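Local coordinates for protein 401aa long hypothetical glucose-1-phosphate thymidylyltransferase (Sulfolobus tokodaii, PDB 2GGO) that transfers nucleotidyl groups to sugar 1-phosphates and, as a bifunctional enzyme, takes part in making UDP-N-acetylglucosamine and UDP-N-acetylgalactosamine, at residues K23-I28 and E59-K64; V53-K58 and I70-D75; I95-L100 and G159-N164. All blocks are in the same frame, centred on the assembly; numbering follows the deposited sequence.

Overall arrangement
All three contacts lie in the N-terminal nucleotidyltransferase domain, of GT-A type. Interactions 2 and 3 belong to one mixed sheet: 53-58 and 70-75 join its edge strand 69-72 to strand 48-53, and 95-100 with 159-164 joins strands 92-97 and 155-164. Their centres are about 17 Å apart, and each holds a probable ligand-binding residue, Gln73 for the nucleotide and Tyr97 for the sugar phosphate. Interaction 1 packs helix 58-64 against the 23-28 segment, its centre about 13 Å from that of interaction 2. Phe61 links these two, with CD2 3.7 Å from Val53 CG1. Toward interaction 3 there is a long, weak ion pair, Lys23 NZ to Asp99 OD2 at 3.5 Å.

Interaction 1 (K23-I28 and E59-K64); sequences KAFVPI and EYFEKK
Phe25 receives the edge of Tyr60 on one face of its ring and turns its own edge to the face of Phe61, so the three rings form an aromatic cluster of two edge-to-face pairs, with planes at about 60° in both. In the first pair Tyr60 CE2 comes to 3.5 Å from Phe25 CD2. In the second, Phe25 CE2 sits above the Phe61 ring, displaced toward its rim and 3.5 Å from Phe61 CE1. Lys64 adds aliphatic cover, its CB 3.7 Å from Phe25 CE1, and Ala24 CB lies 3.8 Å from Phe61 CE1.

Neighbouring positions on helix 58-64 reach the same ring through different first torsions: Tyr60 has CG anti to the backbone N (chi1 -164°), whereas Phe61 has it anti to the carbonyl carbon (chi1 -76°). Further out, Ile34 of helix 33-43 touches Ala24, Phe25 and Phe61, while Val51 and Val53 of strand 48-53 also meet Phe61. The backbone of 23-25 is a short 3-10 segment. No hydrogen bond crosses this contact, so its cohesion rests on dispersion and on positively polarised ring C-H edges directed at pi faces.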
ATOM      1  N   LYS A  23       6.700  -4.253   0.291  1.00 26.82           N
ATOM      2  CA  LYS A  23       5.379  -3.573   0.329  1.00 28.46           C
ATOM      3  C   LYS A  23       4.470  -3.918   1.487  1.00 28.43           C
ATOM      4  O   LYS A  23       3.582  -3.138   1.810  1.00 27.43           O
ATOM      5  CB  LYS A  23       4.576  -3.735  -0.946  1.00 29.94           C
ATOM      6  CG  LYS A  23       5.125  -4.795  -1.855  1.00 36.08           C
ATOM      7  CD  LYS A  23       4.009  -5.755  -2.292  1.00 42.38           C
ATOM      8  CE  LYS A  23       4.610  -7.032  -2.933  1.00 48.21           C
ATOM      9  NZ  LYS A  23       3.776  -7.541  -4.079  1.00 49.29           N
ATOM     10  N   ALA A  24       4.674  -5.093   2.093  1.00 28.15           N
ATOM     11  CA  ALA A  24       3.818  -5.561   3.192  1.00 28.16           C
ATOM     12  C   ALA A  24       3.949  -4.618   4.352  1.00 27.91           C
ATOM     13  O   ALA A  24       3.080  -4.561   5.225  1.00 26.36           O
ATOM     14  CB  ALA A  24       4.259  -6.967   3.614  1.00 29.14           C
ATOM     15  N   PHE A  25       5.041  -3.857   4.363  1.00 29.05           N
ATOM     16  CA  PHE A  25       5.308  -2.918   5.478  1.00 30.14           C
ATOM     17  C   PHE A  25       4.965  -1.435   5.211  1.00 30.11           C
ATOM     18  O   PHE A  25       5.242  -0.604   6.021  1.00 31.54           O
ATOM     19  CB  PHE A  25       6.728  -3.106   6.006  1.00 30.41           C
ATOM     20  CG  PHE A  25       6.910  -4.408   6.697  1.00 29.55           C
ATOM     21  CD1 PHE A  25       6.494  -4.557   8.030  1.00 27.79           C
ATOM     22  CD2 PHE A  25       7.429  -5.495   6.019  1.00 29.20           C
ATOM     23  CE1 PHE A  25       6.613  -5.776   8.670  1.00 29.35           C
ATOM     24  CE2 PHE A  25       7.541  -6.722   6.646  1.00 28.58           C
ATOM     25  CZ  PHE A  25       7.138  -6.860   7.980  1.00 29.12           C
ATOM     26  N   VAL A  26       4.372  -1.142   4.074  1.00 30.54           N
ATOM     27  CA  VAL A  26       3.823   0.191   3.776  1.00 31.26           C
ATOM     28  C   VAL A  26       2.893   0.565   4.931  1.00 30.13           C
ATOM     29  O   VAL A  26       2.008  -0.250   5.262  1.00 29.98           O
ATOM     30  CB  VAL A  26       3.049   0.172   2.444  1.00 30.34           C
ATOM     31  CG1 VAL A  26       2.103   1.365   2.307  1.00 33.24           C
ATOM     32  CG2 VAL A  26       3.988   0.189   1.288  1.00 31.80           C
ATOM     33  N   PRO A  27       3.080   1.783   5.553  1.00 30.51           N
ATOM     34  CA  PRO A  27       2.193   2.135   6.641  1.00 29.46           C
ATOM     35  C   PRO A  27       0.838   2.696   6.183  1.00 30.67           C
ATOM     36  O   PRO A  27       0.693   3.364   5.131  1.00 30.53           O
ATOM     37  CB  PRO A  27       3.000   3.158   7.455  1.00 29.62           C
ATOM     38  CG  PRO A  27       3.892   3.784   6.517  1.00 28.82           C
ATOM     39  CD  PRO A  27       4.053   2.877   5.308  1.00 29.58           C
ATOM     40  N   ILE A  28      -0.168   2.340   6.959  1.00 30.98           N
ATOM     41  CA  ILE A  28      -1.478   2.907   6.841  1.00 31.89           C
ATOM     42  C   ILE A  28      -1.640   3.485   8.225  1.00 31.80           C
ATOM     43  O   ILE A  28      -1.631   2.733   9.220  1.00 32.88           O
ATOM     44  CB  ILE A  28      -2.521   1.825   6.561  1.00 32.66           C
ATOM     45  CG1 ILE A  28      -2.162   1.092   5.276  1.00 33.25           C
ATOM     46  CG2 ILE A  28      -3.911   2.457   6.473  1.00 31.51           C
ATOM     47  CD1 ILE A  28      -2.661  -0.288   5.270  1.00 38.02           C
ATOM     48  N   GLU A  59      14.872 -11.798   5.971  1.00 55.15           N
ATOM     49  CA  GLU A  59      15.456 -11.318   7.225  1.00 55.04           C
ATOM     50  C   GLU A  59      14.605 -10.225   7.864  1.00 53.48           C
ATOM     51  O   GLU A  59      14.408 -10.199   9.092  1.00 53.21           O
ATOM     52  CB  GLU A  59      16.862 -10.755   6.972  1.00 56.09           C
ATOM     53  CG  GLU A  59      17.562 -10.250   8.261  1.00 60.03           C
ATOM     54  CD  GLU A  59      18.009  -8.762   8.214  1.00 64.68           C
ATOM     55  OE1 GLU A  59      19.145  -8.483   8.663  1.00 67.21           O
ATOM     56  OE2 GLU A  59      17.233  -7.872   7.772  1.00 65.12           O
ATOM     57  N   TYR A  60      14.154  -9.309   6.999  1.00 51.64           N
ATOM     58  CA  TYR A  60      13.306  -8.183   7.364  1.00 49.32           C
ATOM     59  C   TYR A  60      12.007  -8.631   8.076  1.00 47.98           C
ATOM     60  O   TYR A  60      11.670  -8.127   9.164  1.00 47.33           O
ATOM     61  CB  TYR A  60      12.995  -7.363   6.093  1.00 49.25           C
ATOM     62  CG  TYR A  60      12.454  -5.975   6.376  1.00 48.43           C
ATOM     63  CD1 TYR A  60      13.266  -4.855   6.301  1.00 46.60           C
ATOM     64  CD2 TYR A  60      11.136  -5.796   6.761  1.00 47.79           C
ATOM     65  CE1 TYR A  60      12.765  -3.601   6.582  1.00 47.58           C
ATOM     66  CE2 TYR A  60      10.640  -4.564   7.045  1.00 48.79           C
ATOM     67  CZ  TYR A  60      11.444  -3.463   6.947  1.00 48.16           C
ATOM     68  OH  TYR A  60      10.885  -2.240   7.243  1.00 49.54           O
ATOM     69  N   PHE A  61      11.302  -9.576   7.448  1.00 46.08           N
ATOM     70  CA  PHE A  61      10.059 -10.127   7.993  1.00 45.09           C
ATOM     71  C   PHE A  61      10.273 -10.794   9.331  1.00 45.67           C
ATOM     72  O   PHE A  61       9.576 -10.519  10.291  1.00 44.61           O
ATOM     73  CB  PHE A  61       9.414 -11.102   7.004  1.00 43.05           C
ATOM     74  CG  PHE A  61       8.727 -10.439   5.839  1.00 40.47           C
ATOM     75  CD1 PHE A  61       7.355 -10.212   5.864  1.00 36.81           C
ATOM     76  CD2 PHE A  61       9.452 -10.054   4.709  1.00 35.49           C
ATOM     77  CE1 PHE A  61       6.698  -9.614   4.789  1.00 35.29           C
ATOM     78  CE2 PHE A  61       8.815  -9.475   3.604  1.00 35.61           C
ATOM     79  CZ  PHE A  61       7.444  -9.233   3.643  1.00 38.04           C
ATOM     80  N   GLU A  62      11.264 -11.672   9.393  1.00 48.18           N
ATOM     81  CA  GLU A  62      11.610 -12.337  10.638  1.00 50.19           C
ATOM     82  C   GLU A  62      11.845 -11.319  11.734  1.00 50.57           C
ATOM     83  O   GLU A  62      11.354 -11.485  12.835  1.00 50.88           O
ATOM     84  CB  GLU A  62      12.807 -13.271  10.460  1.00 50.72           C
ATOM     85  CG  GLU A  62      12.479 -14.742  10.730  1.00 55.10           C
ATOM     86  CD  GLU A  62      13.253 -15.731   9.828  1.00 61.13           C
ATOM     87  OE1 GLU A  62      14.047 -15.281   8.952  1.00 63.30           O
ATOM     88  OE2 GLU A  62      13.053 -16.970   9.990  1.00 62.27           O
ATOM     89  N   LYS A  63      12.566 -10.248  11.426  1.00 51.54           N
ATOM     90  CA  LYS A  63      12.912  -9.250  12.434  1.00 51.86           C
ATOM     91  C   LYS A  63      11.715  -8.480  12.967  1.00 51.40           C
ATOM     92  O   LYS A  63      11.665  -8.186  14.155  1.00 51.41           O
ATOM     93  CB  LYS A  63      13.995  -8.303  11.900  1.00 52.74           C
ATOM     94  CG  LYS A  63      15.382  -8.914  12.070  1.00 54.48           C
ATOM     95  CD  LYS A  63      16.434  -8.378  11.087  1.00 57.47           C
ATOM     96  CE  LYS A  63      17.865  -8.738  11.566  1.00 56.84           C
ATOM     97  NZ  LYS A  63      18.397  -7.818  12.643  1.00 58.61           N
ATOM     98  N   LYS A  64      10.749  -8.188  12.083  1.00 50.75           N
ATOM     99  CA  LYS A  64       9.571  -7.366  12.404  1.00 49.44           C
ATOM    100  C   LYS A  64       8.340  -8.140  12.933  1.00 48.86           C
ATOM    101  O   LYS A  64       7.617  -7.641  13.793  1.00 48.56           O
ATOM    102  CB  LYS A  64       9.195  -6.500  11.197  1.00 49.46           C
ATOM    103  CG  LYS A  64      10.159  -5.363  10.891  1.00 50.29           C
ATOM    104  CD  LYS A  64       9.865  -4.107  11.715  1.00 54.63           C
ATOM    105  CE  LYS A  64       9.028  -3.093  10.924  1.00 57.08           C
ATOM    106  NZ  LYS A  64       7.845  -2.557  11.727  1.00 58.04           N
TER

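Interaction 2 (V53-K58 and I70-D75); sequences VSSKNK and IVTQKD
Val53 is held by two backbone hydrogen bonds, one on either side of Thr72: its N donates to Val71 O at 2.9 Å, and its O accepts from Gln73 N at 2.7 Å. This is the pattern of a parallel bridge, in which one residue bonds to the neighbours of its partner, and here it joins strand 48-53 to the edge strand 69-72 of the mixed sheet in the GT-A-type nucleotidyltransferase domain. The two bonds differ in shape. The first approaches 27° out of the carbonyl plane of Val71; at the second, the C=O...N angle of 173° sets the donor almost in line with the Val53 carbonyl. Thr72 CA brings its hydrogen to the same oxygen, a CA-H...O contact.

Helix 58-64 makes the connection between these parallel neighbours, a beta-alpha-beta crossover, and its Phe61 packs on Ile70. Within the loop leading into it, Lys56 NZ curls back to donate to Ser54 OG. Near the start of the loop Ser55 OG stands 2.9 Å from Asp75 OD1, at the end of 70-75.

Gln73 follows the bridge directly and probably takes part in binding the nucleoside triphosphate. Its extended side chain, with CG anti to the backbone N (chi1 155°), touches Ala8, another probable nucleotide-binding residue. The hydrogen bond from Gln73 N probably helps to fix the backbone from which the side chain extends.

Packing fills in around the backbone. Lys58 and Thr72 run side by side in the same direction, Lys58 CB lying 3.6 Å from Thr72 CG2. One methyl of Ile70, CG2, faces both methyls of Val53, at 3.5 Å from Val53 CG2 and 4.1 Å from Val53 CG1.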
ATOM      1  N   VAL A  53       7.617 -15.062   1.190  1.00 39.21           N
ATOM      2  CA  VAL A  53       8.397 -13.876   0.919  1.00 40.53           C
ATOM      3  C   VAL A  53       9.522 -14.224  -0.070  1.00 42.69           C
ATOM      4  O   VAL A  53       9.688 -15.386  -0.457  1.00 43.11           O
ATOM      5  CB  VAL A  53       8.959 -13.268   2.235  1.00 39.69           C
ATOM      6  CG1 VAL A  53       7.859 -13.094   3.230  1.00 38.80           C
ATOM      7  CG2 VAL A  53      10.078 -14.122   2.852  1.00 38.75           C
ATOM      8  N   SER A  54      10.275 -13.223  -0.513  1.00 44.20           N
ATOM      9  CA  SER A  54      11.459 -13.501  -1.299  1.00 45.17           C
ATOM     10  C   SER A  54      12.635 -13.656  -0.341  1.00 46.17           C
ATOM     11  O   SER A  54      12.599 -13.140   0.783  1.00 45.69           O
ATOM     12  CB  SER A  54      11.686 -12.381  -2.308  1.00 45.49           C
ATOM     13  OG  SER A  54      11.968 -11.164  -1.634  1.00 45.05           O
ATOM     14  N   SER A  55      13.670 -14.381  -0.773  1.00 48.01           N
ATOM     15  CA  SER A  55      14.891 -14.607   0.048  1.00 49.90           C
ATOM     16  C   SER A  55      15.560 -13.306   0.458  1.00 50.86           C
ATOM     17  O   SER A  55      15.941 -13.136   1.630  1.00 50.50           O
ATOM     18  CB  SER A  55      15.874 -15.485  -0.711  1.00 49.97           C
ATOM     19  OG  SER A  55      15.148 -16.398  -1.537  1.00 51.46           O
ATOM     20  N   LYS A  56      15.670 -12.382  -0.509  1.00 52.55           N
ATOM     21  CA  LYS A  56      16.058 -10.978  -0.231  1.00 54.47           C
ATOM     22  C   LYS A  56      15.373 -10.440   1.012  1.00 54.87           C
ATOM     23  O   LYS A  56      16.033  -9.816   1.852  1.00 55.47           O
ATOM     24  CB  LYS A  56      15.792 -10.021  -1.419  1.00 54.33           C
ATOM     25  CG  LYS A  56      14.736 -10.510  -2.455  1.00 56.24           C
ATOM     26  CD  LYS A  56      14.354  -9.485  -3.579  1.00 56.47           C
ATOM     27  CE  LYS A  56      13.147  -8.568  -3.218  1.00 57.50           C
ATOM     28  NZ  LYS A  56      11.800  -9.109  -3.645  1.00 57.92           N
ATOM     29  N   ASN A  57      14.060 -10.697   1.136  1.00 55.63           N
ATOM     30  CA  ASN A  57      13.225 -10.073   2.187  1.00 55.81           C
ATOM     31  C   ASN A  57      13.017 -10.909   3.462  1.00 55.49           C
ATOM     32  O   ASN A  57      12.453 -10.430   4.444  1.00 55.57           O
ATOM     33  CB  ASN A  57      11.884  -9.584   1.602  1.00 55.96           C
ATOM     34  CG  ASN A  57      12.057  -8.520   0.508  1.00 56.76           C
ATOM     35  OD1 ASN A  57      13.114  -7.896   0.382  1.00 58.69           O
ATOM     36  ND2 ASN A  57      11.009  -8.316  -0.297  1.00 57.33           N
ATOM     37  N   LYS A  58      13.498 -12.144   3.439  1.00 55.63           N
ATOM     38  CA  LYS A  58      13.374 -13.093   4.563  1.00 55.89           C
ATOM     39  C   LYS A  58      13.772 -12.540   5.936  1.00 55.26           C
ATOM     40  O   LYS A  58      13.112 -12.804   6.937  1.00 54.63           O
ATOM     41  CB  LYS A  58      14.202 -14.352   4.239  1.00 56.34           C
ATOM     42  CG  LYS A  58      14.521 -15.270   5.411  1.00 58.55           C
ATOM     43  CD  LYS A  58      15.934 -15.929   5.248  1.00 63.59           C
ATOM     44  CE  LYS A  58      17.127 -14.905   5.075  1.00 64.45           C
ATOM     45  NZ  LYS A  58      17.756 -14.356   6.341  1.00 62.88           N
ATOM     46  N   ILE A  70       7.634 -17.507   8.488  1.00 43.03           N
ATOM     47  CA  ILE A  70       8.094 -16.912   7.260  1.00 43.17           C
ATOM     48  C   ILE A  70       8.701 -17.969   6.375  1.00 44.25           C
ATOM     49  O   ILE A  70       9.530 -18.761   6.803  1.00 43.95           O
ATOM     50  CB  ILE A  70       9.101 -15.733   7.516  1.00 43.20           C
ATOM     51  CG1 ILE A  70       8.425 -14.577   8.253  1.00 42.70           C
ATOM     52  CG2 ILE A  70       9.675 -15.202   6.202  1.00 42.53           C
ATOM     53  CD1 ILE A  70       8.777 -14.479   9.716  1.00 42.91           C
ATOM     54  N   VAL A  71       8.283 -17.993   5.126  1.00 45.42           N
ATOM     55  CA  VAL A  71       8.735 -19.029   4.235  1.00 47.62           C
ATOM     56  C   VAL A  71       9.119 -18.358   2.941  1.00 49.87           C
ATOM     57  O   VAL A  71       8.312 -17.672   2.332  1.00 49.81           O
ATOM     58  CB  VAL A  71       7.623 -20.101   4.040  1.00 46.89           C
ATOM     59  CG1 VAL A  71       7.940 -21.043   2.909  1.00 46.97           C
ATOM     60  CG2 VAL A  71       7.450 -20.884   5.308  1.00 45.83           C
ATOM     61  N   THR A  72      10.367 -18.541   2.535  1.00 53.08           N
ATOM     62  CA  THR A  72      10.860 -17.938   1.306  1.00 56.82           C
ATOM     63  C   THR A  72      10.376 -18.704   0.084  1.00 59.34           C
ATOM     64  O   THR A  72      10.196 -19.909   0.125  1.00 59.70           O
ATOM     65  CB  THR A  72      12.389 -17.828   1.272  1.00 56.25           C
ATOM     66  OG1 THR A  72      12.944 -19.127   1.075  1.00 58.47           O
ATOM     67  CG2 THR A  72      12.925 -17.241   2.556  1.00 56.35           C
ATOM     68  N   GLN A  73      10.168 -17.979  -0.999  1.00 63.19           N
ATOM     69  CA  GLN A  73       9.601 -18.520  -2.196  1.00 67.30           C
ATOM     70  C   GLN A  73      10.676 -19.195  -3.034  1.00 71.14           C
ATOM     71  O   GLN A  73      11.861 -18.838  -2.954  1.00 71.61           O
ATOM     72  CB  GLN A  73       8.905 -17.397  -2.959  1.00 66.66           C
ATOM     73  CG  GLN A  73       8.757 -17.592  -4.440  1.00 66.44           C
ATOM     74  CD  GLN A  73       7.564 -16.860  -4.993  1.00 66.18           C
ATOM     75  OE1 GLN A  73       6.720 -16.390  -4.251  1.00 65.60           O
ATOM     76  NE2 GLN A  73       7.481 -16.772  -6.309  1.00 67.47           N
ATOM     77  N   LYS A  74      10.242 -20.203  -3.801  1.00 75.83           N
ATOM     78  CA  LYS A  74      11.018 -20.842  -4.872  1.00 80.19           C
ATOM     79  C   LYS A  74      11.701 -19.803  -5.767  1.00 82.94           C
ATOM     80  O   LYS A  74      11.034 -18.959  -6.391  1.00 83.52           O
ATOM     81  CB  LYS A  74      10.093 -21.703  -5.733  1.00 80.21           C
ATOM     82  CG  LYS A  74       9.666 -23.023  -5.115  1.00 81.89           C
ATOM     83  CD  LYS A  74      10.551 -24.179  -5.590  1.00 84.31           C
ATOM     84  CE  LYS A  74       9.755 -25.485  -5.690  1.00 85.13           C
ATOM     85  NZ  LYS A  74      10.619 -26.690  -5.495  1.00 86.26           N
ATOM     86  N   ASP A  75      13.029 -19.873  -5.828  1.00 86.16           N
ATOM     87  CA  ASP A  75      13.807 -18.889  -6.569  1.00 89.23           C
ATOM     88  C   ASP A  75      13.908 -19.182  -8.052  1.00 91.14           C
ATOM     89  O   ASP A  75      13.932 -18.258  -8.870  1.00 91.61           O
ATOM     90  CB  ASP A  75      15.196 -18.742  -5.969  1.00 89.35           C
ATOM     91  CG  ASP A  75      15.233 -17.718  -4.863  1.00 90.92           C
ATOM     92  OD1 ASP A  75      14.302 -17.711  -4.017  1.00 91.83           O
ATOM     93  OD2 ASP A  75      16.194 -16.913  -4.852  1.00 92.68           O
TER

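Interaction 3 (I95-L100 and G159-N164); sequences IIYGDL and GIYKLN
Strands 95-97 and 160-164 run antiparallel, their axes 4.8 Å apart at closest approach and their directions at 161°. Ile95 and Tyr161 form a hydrogen-bonded pair: Ile95 N donates to Tyr161 O and Tyr161 N to Ile95 O, both at 2.8 Å and nearly straight. Ile96 and Ile160 follow as a non-hydrogen-bonded pair. Beyond them the pairing weakens, and Tyr97 N makes only a weak hydrogen bond to Gly159 O, at 3.4 Å. The chain turns a corner at Gly159, which has positive phi; a CB there would clash with Tyr97 CD2.

On one face of the sheet Ile96 and Ile160 lie alongside each other, Ile96 CG2 3.8 Å from Ile160 CG1. The other carries Ile95 and Tyr161, which meet where Ile95 CG2 approaches Tyr161 CD1 at 3.6 Å. These strands are central in the mixed sheet of the GT-A-type domain: 92-97 has strand 2-6 as its other neighbour, 155-164 has strand 117-123, and their reversed direction relative to each other departs from the parallel run that precedes them.

Tyr97, which probably binds N-acetylglucosamine 1-phosphate, comes at the end of its strand and touches Thr80 of the same site. With CG beside its backbone N (chi1 -73°), its ring turns its CD2/CE2 edge to Gly159, whose CA lies in the ring plane, and brings OH to 3.4 Å from Tyr161 CE1. The two ring planes are at 83°, and a weak hydrogen bond joins the hydroxyls. Replacing Tyr97 by alanine would probably open a gap beside Gly159 and Tyr161 and leave the Tyr161 hydroxyl without its weak partner. Tyr161 OH has a stronger partner in Asn157 ND2, and Asn157 OD1 accepts from Gly159 N.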
ATOM      1  N   ILE A  95      -5.747 -18.110   1.612  1.00 41.30           N
ATOM      2  CA  ILE A  95      -4.669 -17.484   0.858  1.00 40.62           C
ATOM      3  C   ILE A  95      -5.074 -16.027   0.670  1.00 40.55           C
ATOM      4  O   ILE A  95      -6.194 -15.736   0.225  1.00 40.57           O
ATOM      5  CB  ILE A  95      -4.455 -18.205  -0.517  1.00 40.60           C
ATOM      6  CG1 ILE A  95      -3.490 -19.386  -0.419  1.00 39.72           C
ATOM      7  CG2 ILE A  95      -3.863 -17.276  -1.544  1.00 41.14           C
ATOM      8  CD1 ILE A  95      -3.635 -20.265   0.786  1.00 41.18           C
ATOM      9  N   ILE A  96      -4.221 -15.099   1.086  1.00 40.47           N
ATOM     10  CA  ILE A  96      -4.435 -13.689   0.714  1.00 40.71           C
ATOM     11  C   ILE A  96      -3.185 -13.055   0.127  1.00 40.70           C
ATOM     12  O   ILE A  96      -2.061 -13.474   0.429  1.00 40.05           O
ATOM     13  CB  ILE A  96      -4.994 -12.795   1.837  1.00 40.80           C
ATOM     14  CG1 ILE A  96      -3.978 -12.611   2.943  1.00 41.83           C
ATOM     15  CG2 ILE A  96      -6.357 -13.312   2.366  1.00 42.03           C
ATOM     16  CD1 ILE A  96      -4.447 -11.588   3.901  1.00 44.47           C
ATOM     17  N   TYR A  97      -3.399 -12.071  -0.748  1.00 40.64           N
ATOM     18  CA  TYR A  97      -2.305 -11.358  -1.415  1.00 40.58           C
ATOM     19  C   TYR A  97      -1.802 -10.278  -0.510  1.00 39.78           C
ATOM     20  O   TYR A  97      -2.586  -9.608   0.175  1.00 39.43           O
ATOM     21  CB  TYR A  97      -2.742 -10.817  -2.759  1.00 41.80           C
ATOM     22  CG  TYR A  97      -2.878 -11.922  -3.756  1.00 44.20           C
ATOM     23  CD1 TYR A  97      -1.752 -12.529  -4.320  1.00 46.17           C
ATOM     24  CD2 TYR A  97      -4.127 -12.387  -4.121  1.00 47.08           C
ATOM     25  CE1 TYR A  97      -1.884 -13.585  -5.227  1.00 47.70           C
ATOM     26  CE2 TYR A  97      -4.287 -13.420  -5.043  1.00 49.05           C
ATOM     27  CZ  TYR A  97      -3.168 -14.023  -5.587  1.00 48.84           C
ATOM     28  OH  TYR A  97      -3.367 -15.048  -6.503  1.00 48.91           O
ATOM     29  N   GLY A  98      -0.489 -10.146  -0.466  1.00 39.07           N
ATOM     30  CA  GLY A  98       0.137  -9.254   0.486  1.00 39.37           C
ATOM     31  C   GLY A  98      -0.037  -7.750   0.269  1.00 39.99           C
ATOM     32  O   GLY A  98       0.450  -6.965   1.087  1.00 40.51           O
ATOM     33  N   ASP A  99      -0.696  -7.333  -0.815  1.00 39.47           N
ATOM     34  CA  ASP A  99      -0.848  -5.906  -1.039  1.00 40.03           C
ATOM     35  C   ASP A  99      -2.268  -5.403  -1.061  1.00 39.34           C
ATOM     36  O   ASP A  99      -2.516  -4.312  -1.528  1.00 38.45           O
ATOM     37  CB  ASP A  99      -0.111  -5.454  -2.291  1.00 40.57           C
ATOM     38  CG  ASP A  99      -0.344  -6.356  -3.467  1.00 43.23           C
ATOM     39  OD1 ASP A  99      -1.329  -7.131  -3.462  1.00 47.94           O
ATOM     40  OD2 ASP A  99       0.474  -6.286  -4.406  1.00 43.42           O
ATOM     41  N   LEU A 100      -3.192  -6.195  -0.525  1.00 38.83           N
ATOM     42  CA  LEU A 100      -4.578  -5.810  -0.488  1.00 38.58           C
ATOM     43  C   LEU A 100      -4.852  -5.209   0.847  1.00 38.00           C
ATOM     44  O   LEU A 100      -4.382  -5.705   1.867  1.00 38.85           O
ATOM     45  CB  LEU A 100      -5.498  -7.025  -0.612  1.00 39.20           C
ATOM     46  CG  LEU A 100      -5.162  -8.142  -1.599  1.00 41.99           C
ATOM     47  CD1 LEU A 100      -6.069  -9.385  -1.301  1.00 42.57           C
ATOM     48  CD2 LEU A 100      -5.240  -7.676  -3.098  1.00 44.16           C
ATOM     49  N   GLY A 159      -8.752 -11.358  -4.632  1.00 46.59           N
ATOM     50  CA  GLY A 159      -7.516 -11.993  -4.147  1.00 44.05           C
ATOM     51  C   GLY A 159      -7.515 -12.560  -2.731  1.00 43.22           C
ATOM     52  O   GLY A 159      -6.453 -12.637  -2.104  1.00 42.12           O
ATOM     53  N   ILE A 160      -8.699 -12.930  -2.227  1.00 42.11           N
ATOM     54  CA  ILE A 160      -8.885 -13.701  -0.970  1.00 41.44           C
ATOM     55  C   ILE A 160      -9.481 -15.107  -1.242  1.00 41.20           C
ATOM     56  O   ILE A 160     -10.633 -15.254  -1.634  1.00 40.74           O
ATOM     57  CB  ILE A 160      -9.799 -12.955   0.027  1.00 41.11           C
ATOM     58  CG1 ILE A 160      -9.185 -11.604   0.398  1.00 39.75           C
ATOM     59  CG2 ILE A 160     -10.062 -13.815   1.294  1.00 40.63           C
ATOM     60  CD1 ILE A 160     -10.176 -10.614   0.906  1.00 38.65           C
ATOM     61  N   TYR A 161      -8.668 -16.135  -1.063  1.00 41.89           N
ATOM     62  CA  TYR A 161      -9.047 -17.490  -1.428  1.00 42.71           C
ATOM     63  C   TYR A 161      -9.177 -18.377  -0.215  1.00 42.81           C
ATOM     64  O   TYR A 161      -8.426 -18.232   0.736  1.00 42.28           O
ATOM     65  CB  TYR A 161      -7.959 -18.112  -2.300  1.00 43.83           C
ATOM     66  CG  TYR A 161      -7.644 -17.356  -3.556  1.00 44.83           C
ATOM     67  CD1 TYR A 161      -6.365 -17.388  -4.091  1.00 47.13           C
ATOM     68  CD2 TYR A 161      -8.617 -16.597  -4.213  1.00 46.57           C
ATOM     69  CE1 TYR A 161      -6.056 -16.694  -5.276  1.00 48.72           C
ATOM     70  CE2 TYR A 161      -8.324 -15.886  -5.393  1.00 48.25           C
ATOM     71  CZ  TYR A 161      -7.045 -15.956  -5.934  1.00 48.33           C
ATOM     72  OH  TYR A 161      -6.734 -15.272  -7.110  1.00 48.59           O
ATOM     73  N   LYS A 162     -10.108 -19.317  -0.268  1.00 43.14           N
ATOM     74  CA  LYS A 162     -10.147 -20.435   0.679  1.00 44.02           C
ATOM     75  C   LYS A 162     -10.138 -21.697  -0.194  1.00 45.61           C
ATOM     76  O   LYS A 162     -11.145 -22.049  -0.832  1.00 45.01           O
ATOM     77  CB  LYS A 162     -11.413 -20.372   1.550  1.00 43.14           C
ATOM     78  CG  LYS A 162     -11.369 -21.076   2.876  1.00 40.82           C
ATOM     79  CD  LYS A 162     -11.391 -22.598   2.767  1.00 41.70           C
ATOM     80  CE  LYS A 162     -12.712 -23.127   2.204  1.00 41.41           C
ATOM     81  NZ  LYS A 162     -12.852 -24.630   2.144  1.00 39.52           N
ATOM     82  N   LEU A 163      -8.982 -22.353  -0.232  1.00 47.85           N
ATOM     83  CA  LEU A 163      -8.737 -23.421  -1.187  1.00 49.84           C
ATOM     84  C   LEU A 163      -8.386 -24.689  -0.445  1.00 52.13           C
ATOM     85  O   LEU A 163      -7.696 -24.653   0.591  1.00 51.66           O
ATOM     86  CB  LEU A 163      -7.612 -23.053  -2.171  1.00 49.47           C
ATOM     87  CG  LEU A 163      -7.735 -21.773  -3.018  1.00 47.98           C
ATOM     88  CD1 LEU A 163      -6.455 -21.507  -3.743  1.00 46.43           C
ATOM     89  CD2 LEU A 163      -8.896 -21.804  -3.995  1.00 47.93           C
ATOM     90  N   ASN A 164      -8.907 -25.798  -0.968  1.00 54.88           N
ATOM     91  CA  ASN A 164      -8.573 -27.129  -0.460  1.00 58.00           C
ATOM     92  C   ASN A 164      -7.390 -27.747  -1.220  1.00 60.00           C
ATOM     93  O   ASN A 164      -7.065 -27.313  -2.330  1.00 60.29           O
ATOM     94  CB  ASN A 164      -9.802 -28.023  -0.500  1.00 57.80           C
ATOM     95  CG  ASN A 164     -11.046 -27.303  -0.047  1.00 57.74           C
ATOM     96  OD1 ASN A 164     -11.089 -26.733   1.041  1.00 56.17           O
ATOM     97  ND2 ASN A 164     -12.064 -27.313  -0.887  1.00 58.02           N
TER